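Local coordinates for chromosome partition protein Smc (Pyrococcus furiosus, PDB 3KTA), which is probably required for chromosome condensation and partitioning, hydrolysing ATP in an ABC-type ATPase domain of which this chain forms the N-terminal part, at residues 4-15 with 38-48. Sequence-based numbering, arbitrary orientation.
Sequences IEKLELKGFKSY and GKSNIGDAILF. With MG (magnesium ion), chain F; AP5 (bis(adenosine)-5'-pentaphosphate), chain E.
Lys13 crosses Asn41 at a slant, its CD and CE close to OD1, and puts NZ 2.8 Å from Asp44 OD2, a salt bridge that meets the carboxylate from above its plane. Its chain is extended except for a bend at chi3 (77°) that brings NZ to the Asp44 carboxylate; Met58 O also accepts from NZ, and Arg59 shares the carboxylate. With alanine in place of Lys13, Asp44 would probably lose one of its two cationic partners, keeping Arg59, and the Phe12 ring the methylene that sits over the rim of one face. Asn41 suits its place because its amide serves two partners at once: ND2 donates to Ser14 OG at 2.9 Å, almost exactly in the amide plane, and to the ribose oxygen O4J of the bound AP5. The stronger partner of Ser14 OG is Ser146 of the neighbouring Smc chain, a hydrogen bond between hydroxyls. Residues 38-48 form the end of the Walker A P-loop and its helix, where the backbone amides of Gly38, Lys39, Ser40 and Asn41 grip phosphate oxygens, Lys39 NZ reaches O1D, and Ser40 OG binds magnesium. Gly38 suits the turn because a CB would jam against the preceding carbonyl and crowd Ser14 OG. Tyr15 OH donates to Gly38 O at 2.8 Å, from above the carbonyl plane, and rests against Ile42 CG1. Phe12, its CG anti to the backbone N (chi1 -174°), pushes CZ to 3.5 Å from Ala45 CA, a close approach that the small alanine permits; its CE1 lies over a face of Phe48, the ring planes 47° apart. Back along strand 4-10, nearly perpendicular to the helix, Leu9 touches the Ala45 methyl, and Leu7 CD1 touches Ile42 CG2 and Ile46 CG1.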
loop_
_atom_site.group_PDB
_atom_site.type_symbol
_atom_site.label_atom_id
_atom_site.label_comp_id
_atom_site.label_asym_id
_atom_site.label_seq_id
_atom_site.Cartn_x
_atom_site.Cartn_y
_atom_site.Cartn_z
ATOM N N ILE A 4 10.559 -5.267 3.667
ATOM C CA ILE A 4 10.166 -5.602 5.023
ATOM C C ILE A 4 10.309 -7.100 5.292
ATOM O O ILE A 4 9.716 -7.927 4.604
ATOM C CB ILE A 4 8.715 -5.167 5.299
ATOM C CG1 ILE A 4 8.528 -3.681 4.989
ATOM C CG2 ILE A 4 8.319 -5.498 6.761
ATOM C CD1 ILE A 4 7.044 -3.240 5.018
ATOM N N GLU A 5 11.131 -7.452 6.273
ATOM C CA GLU A 5 11.265 -8.856 6.645
ATOM C C GLU A 5 10.137 -9.258 7.586
ATOM O O GLU A 5 9.505 -10.304 7.410
ATOM C CB GLU A 5 12.656 -9.114 7.247
ATOM C CG GLU A 5 13.730 -8.900 6.201
ATOM C CD GLU A 5 15.086 -9.413 6.599
ATOM O OE1 GLU A 5 15.535 -9.072 7.717
ATOM O OE2 GLU A 5 15.700 -10.136 5.774
ATOM N N LYS A 6 9.855 -8.403 8.560
ATOM C CA LYS A 6 8.799 -8.688 9.525
ATOM C C LYS A 6 8.421 -7.456 10.330
ATOM O O LYS A 6 9.177 -6.472 10.388
ATOM C CB LYS A 6 9.226 -9.804 10.490
ATOM C CG LYS A 6 10.406 -9.415 11.404
ATOM C CD LYS A 6 10.746 -10.551 12.357
ATOM C CE LYS A 6 11.913 -10.146 13.261
ATOM N NZ LYS A 6 12.280 -11.226 14.228
ATOM N N LEU A 7 7.244 -7.533 10.954
ATOM C CA LEU A 7 6.813 -6.618 12.005
ATOM C C LEU A 7 6.735 -7.354 13.339
ATOM O O LEU A 7 6.457 -8.556 13.390
ATOM C CB LEU A 7 5.411 -6.079 11.727
ATOM C CG LEU A 7 5.219 -5.151 10.542
ATOM C CD1 LEU A 7 3.742 -5.046 10.216
ATOM C CD2 LEU A 7 5.803 -3.765 10.851
ATOM N N GLU A 8 6.966 -6.619 14.415
ATOM C CA GLU A 8 6.695 -7.096 15.769
ATOM C C GLU A 8 5.764 -6.094 16.443
ATOM O O GLU A 8 6.099 -4.916 16.560
ATOM C CB GLU A 8 8.001 -7.253 16.559
ATOM C CG GLU A 8 8.796 -8.467 16.124
ATOM C CD GLU A 8 10.139 -8.585 16.806
ATOM O OE1 GLU A 8 10.536 -7.641 17.518
ATOM O OE2 GLU A 8 10.803 -9.617 16.588
ATOM N N LEU A 9 4.582 -6.565 16.846
ATOM C CA LEU A 9 3.574 -5.721 17.483
ATOM C C LEU A 9 3.435 -6.103 18.950
ATOM O O LEU A 9 3.259 -7.274 19.264
ATOM C CB LEU A 9 2.206 -5.931 16.827
ATOM C CG LEU A 9 1.926 -5.211 15.503
ATOM C CD1 LEU A 9 2.914 -5.591 14.432
ATOM C CD2 LEU A 9 0.485 -5.528 15.043
ATOM N N LYS A 10 3.474 -5.112 19.830
ATOM C CA LYS A 10 3.180 -5.342 21.239
ATOM C C LYS A 10 2.229 -4.271 21.765
ATOM O O LYS A 10 2.554 -3.079 21.773
ATOM C CB LYS A 10 4.470 -5.362 22.068
ATOM C CG LYS A 10 4.199 -5.586 23.565
ATOM C CD LYS A 10 5.457 -5.516 24.410
ATOM C CE LYS A 10 5.084 -5.588 25.883
ATOM N NZ LYS A 10 6.261 -5.448 26.778
ATOM N N GLY A 11 1.035 -4.690 22.187
ATOM C CA GLY A 11 0.057 -3.761 22.718
ATOM C C GLY A 11 -0.515 -2.846 21.656
ATOM O O GLY A 11 -1.011 -1.750 21.950
ATOM N N PHE A 12 -0.459 -3.301 20.403
ATOM C CA PHE A 12 -0.873 -2.461 19.292
ATOM C C PHE A 12 -2.258 -2.827 18.759
ATOM O O PHE A 12 -2.463 -3.941 18.279
ATOM C CB PHE A 12 0.152 -2.514 18.153
ATOM C CG PHE A 12 -0.152 -1.556 17.049
ATOM C CD1 PHE A 12 0.258 -0.241 17.131
ATOM C CD2 PHE A 12 -0.914 -1.952 15.948
ATOM C CE1 PHE A 12 -0.053 0.663 16.144
ATOM C CE2 PHE A 12 -1.231 -1.050 14.949
ATOM C CZ PHE A 12 -0.793 0.255 15.034
ATOM N N LYS A 13 -3.179 -1.871 18.849
ATOM C CA LYS A 13 -4.580 -2.048 18.462
ATOM C C LYS A 13 -5.135 -3.402 18.904
ATOM O O LYS A 13 -5.073 -3.733 20.085
ATOM C CB LYS A 13 -4.771 -1.763 16.964
ATOM C CG LYS A 13 -4.333 -0.346 16.587
ATOM C CD LYS A 13 -4.695 0.042 15.155
ATOM C CE LYS A 13 -6.160 0.385 15.053
ATOM N NZ LYS A 13 -6.513 1.108 13.799
ATOM N N SER A 14 -5.695 -4.189 17.989
ATOM C CA SER A 14 -6.338 -5.443 18.388
ATOM C C SER A 14 -5.398 -6.624 18.704
ATOM O O SER A 14 -5.864 -7.733 18.989
ATOM C CB SER A 14 -7.316 -5.881 17.293
ATOM O OG SER A 14 -6.620 -6.070 16.065
ATOM N N TYR A 15 -4.086 -6.408 18.661
ATOM C CA TYR A 15 -3.154 -7.544 18.723
ATOM C C TYR A 15 -2.723 -8.050 20.107
ATOM O O TYR A 15 -1.978 -9.037 20.212
ATOM C CB TYR A 15 -1.964 -7.349 17.762
ATOM C CG TYR A 15 -2.402 -7.682 16.351
ATOM C CD1 TYR A 15 -2.354 -8.989 15.875
ATOM C CD2 TYR A 15 -2.937 -6.706 15.532
ATOM C CE1 TYR A 15 -2.797 -9.305 14.593
ATOM C CE2 TYR A 15 -3.393 -7.009 14.267
ATOM C CZ TYR A 15 -3.322 -8.305 13.803
ATOM O OH TYR A 15 -3.778 -8.594 12.539
ATOM N N GLY A 38 -8.926 -8.019 12.065
ATOM C CA GLY A 38 -7.723 -7.250 12.378
ATOM C C GLY A 38 -6.723 -7.035 11.237
ATOM O O GLY A 38 -5.551 -6.717 11.485
ATOM N N LYS A 39 -7.162 -7.204 9.994
ATOM C CA LYS A 39 -6.244 -7.122 8.849
ATOM C C LYS A 39 -5.699 -5.706 8.627
ATOM O O LYS A 39 -4.471 -5.494 8.547
ATOM C CB LYS A 39 -6.923 -7.662 7.582
ATOM C CG LYS A 39 -7.404 -9.110 7.723
ATOM C CD LYS A 39 -8.064 -9.590 6.423
ATOM C CE LYS A 39 -9.248 -8.713 6.000
ATOM N NZ LYS A 39 -10.437 -8.878 6.880
ATOM N N SER A 40 -6.587 -4.724 8.533
ATOM C CA SER A 40 -6.141 -3.360 8.265
ATOM C C SER A 40 -5.249 -2.829 9.383
ATOM O O SER A 40 -4.411 -1.973 9.142
ATOM C CB SER A 40 -7.315 -2.421 8.064
ATOM O OG SER A 40 -8.014 -2.788 6.893
ATOM N N ASN A 41 -5.459 -3.316 10.599
ATOM C CA ASN A 41 -4.603 -2.920 11.724
ATOM C C ASN A 41 -3.115 -3.222 11.479
ATOM O O ASN A 41 -2.241 -2.538 12.011
ATOM C CB ASN A 41 -5.076 -3.582 13.026
ATOM C CG ASN A 41 -6.359 -2.975 13.561
ATOM O OD1 ASN A 41 -6.792 -1.904 13.128
ATOM N ND2 ASN A 41 -6.965 -3.658 14.525
ATOM N N ILE A 42 -2.825 -4.262 10.701
ATOM C CA ILE A 42 -1.436 -4.538 10.306
ATOM C C ILE A 42 -0.880 -3.409 9.442
ATOM O O ILE A 42 0.251 -2.969 9.630
ATOM C CB ILE A 42 -1.316 -5.883 9.569
ATOM C CG1 ILE A 42 -1.780 -7.023 10.475
ATOM C CG2 ILE A 42 0.115 -6.093 9.056
ATOM C CD1 ILE A 42 -1.804 -8.373 9.768
ATOM N N GLY A 43 -1.675 -2.931 8.490
ATOM C CA GLY A 43 -1.317 -1.745 7.744
ATOM C C GLY A 43 -1.109 -0.559 8.662
ATOM O O GLY A 43 -0.193 0.233 8.453
ATOM N N ASP A 44 -1.957 -0.420 9.680
ATOM C CA ASP A 44 -1.809 0.718 10.581
ATOM C C ASP A 44 -0.508 0.626 11.383
ATOM O O ASP A 44 0.087 1.660 11.717
ATOM C CB ASP A 44 -3.013 0.836 11.522
ATOM C CG ASP A 44 -4.292 1.163 10.784
ATOM O OD1 ASP A 44 -4.206 1.814 9.720
ATOM O OD2 ASP A 44 -5.371 0.763 11.267
ATOM N N ALA A 45 -0.068 -0.599 11.667
ATOM C CA ALA A 45 1.214 -0.806 12.356
ATOM C C ALA A 45 2.356 -0.265 11.509
ATOM O O ALA A 45 3.305 0.331 12.027
ATOM C CB ALA A 45 1.420 -2.284 12.687
ATOM N N ILE A 46 2.260 -0.450 10.199
ATOM C CA ILE A 46 3.260 0.083 9.279
ATOM C C ILE A 46 3.228 1.616 9.242
ATOM O O ILE A 46 4.269 2.259 9.350
ATOM C CB ILE A 46 3.092 -0.510 7.874
ATOM C CG1 ILE A 46 3.308 -2.026 7.935
ATOM C CG2 ILE A 46 4.046 0.190 6.875
ATOM C CD1 ILE A 46 2.932 -2.748 6.645
ATOM N N LEU A 47 2.039 2.201 9.102
ATOM C CA LEU A 47 1.913 3.656 9.145
ATOM C C LEU A 47 2.524 4.219 10.434
ATOM O O LEU A 47 3.232 5.249 10.426
ATOM C CB LEU A 47 0.435 4.060 9.094
ATOM C CG LEU A 47 -0.285 3.775 7.776
ATOM C CD1 LEU A 47 -1.738 4.233 7.867
ATOM C CD2 LEU A 47 0.418 4.468 6.643
ATOM N N PHE A 48 2.234 3.543 11.541
ATOM C CA PHE A 48 2.655 4.002 12.868
ATOM C C PHE A 48 4.169 3.992 13.017
ATOM O O PHE A 48 4.776 5.001 13.404
ATOM C CB PHE A 48 2.020 3.096 13.921
ATOM C CG PHE A 48 2.467 3.375 15.326
ATOM C CD1 PHE A 48 1.985 4.473 16.012
ATOM C CD2 PHE A 48 3.334 2.506 15.967
ATOM C CE1 PHE A 48 2.386 4.714 17.332
ATOM C CE2 PHE A 48 3.727 2.735 17.280
ATOM C CZ PHE A 48 3.247 3.838 17.952
HETATM MG MG MG F . -9.949 -3.627 6.816
HETATM P PA AP5 E . -16.370 -1.837 9.964
HETATM O O1A AP5 E . -17.473 -2.733 10.489
HETATM O O2A AP5 E . -16.046 -0.712 10.912
HETATM O O3A AP5 E . -14.987 -2.646 9.717
HETATM P PB AP5 E . -14.929 -4.122 9.131
HETATM O O1B AP5 E . -15.990 -4.305 8.065
HETATM O O2B AP5 E . -14.931 -5.169 10.211
HETATM O O3B AP5 E . -13.458 -3.880 8.514
HETATM P PG AP5 E . -12.639 -5.056 7.883
HETATM O O1G AP5 E . -13.590 -6.140 7.414
HETATM O O2G AP5 E . -11.846 -4.446 6.771
HETATM O O3G AP5 E . -11.842 -5.608 9.131
HETATM P PD AP5 E . -10.278 -5.797 9.328
HETATM O O1D AP5 E . -9.935 -7.254 9.265
HETATM O O2D AP5 E . -9.455 -4.903 8.435
HETATM O O3D AP5 E . -10.190 -5.342 10.875
HETATM P PE AP5 E . -9.387 -4.060 11.450
HETATM O O1E AP5 E . -7.917 -4.296 11.188
HETATM O O2E AP5 E . -9.975 -2.793 10.942
HETATM O O5F AP5 E . -16.715 -1.306 8.483
HETATM C C5F AP5 E . -17.537 -0.186 8.209
HETATM C C4F AP5 E . -17.684 0.052 6.705
HETATM O O4F AP5 E . -16.487 0.622 6.206
HETATM C C3F AP5 E . -17.897 -1.226 5.908
HETATM O O3F AP5 E . -18.515 -0.910 4.677
HETATM C C2F AP5 E . -16.480 -1.664 5.609
HETATM O O2F AP5 E . -16.404 -2.426 4.424
HETATM C C1F AP5 E . -15.742 -0.339 5.472
HETATM N N9A AP5 E . -14.407 -0.373 6.088
HETATM C C8A AP5 E . -13.926 -1.290 6.983
HETATM N N7A AP5 E . -12.668 -0.935 7.322
HETATM C C5A AP5 E . -12.338 0.192 6.651
HETATM C C6A AP5 E . -11.182 0.959 6.620
HETATM N N6A AP5 E . -10.077 0.544 7.245
HETATM N N1A AP5 E . -11.147 2.073 5.818
HETATM C C2A AP5 E . -12.245 2.431 5.057
HETATM N N3A AP5 E . -13.392 1.667 5.086
HETATM C C4A AP5 E . -13.430 0.558 5.869
HETATM O O5J AP5 E . -9.651 -4.319 13.015
HETATM C C5J AP5 E . -10.840 -3.865 13.635
HETATM C C4J AP5 E . -10.808 -4.371 15.066
HETATM O O4J AP5 E . -9.692 -3.786 15.734
HETATM C C3J AP5 E . -12.065 -3.941 15.832
HETATM O O3J AP5 E . -12.564 -5.048 16.542
HETATM C C2J AP5 E . -11.520 -2.908 16.788
HETATM O O2J AP5 E . -12.301 -2.781 17.966
HETATM C C1J AP5 E . -10.108 -3.420 17.030
HETATM N N9B AP5 E . -9.289 -2.359 17.630
HETATM C C8B AP5 E . -8.887 -1.162 17.102
HETATM N N7B AP5 E . -8.163 -0.504 18.035
HETATM C C5B AP5 E . -8.111 -1.276 19.148
HETATM C C6B AP5 E . -7.525 -1.106 20.396
HETATM N N6B AP5 E . -6.953 0.049 20.716
HETATM N N1B AP5 E . -7.662 -2.101 21.327
HETATM C C2B AP5 E . -8.367 -3.256 21.066
HETATM N N3B AP5 E . -8.947 -3.417 19.825
HETATM C C4B AP5 E . -8.817 -2.439 18.902
HETATM O O HOH W 1 -10.529 -2.210 8.375
HETATM O O HOH W 2 -9.216 -4.913 5.343
#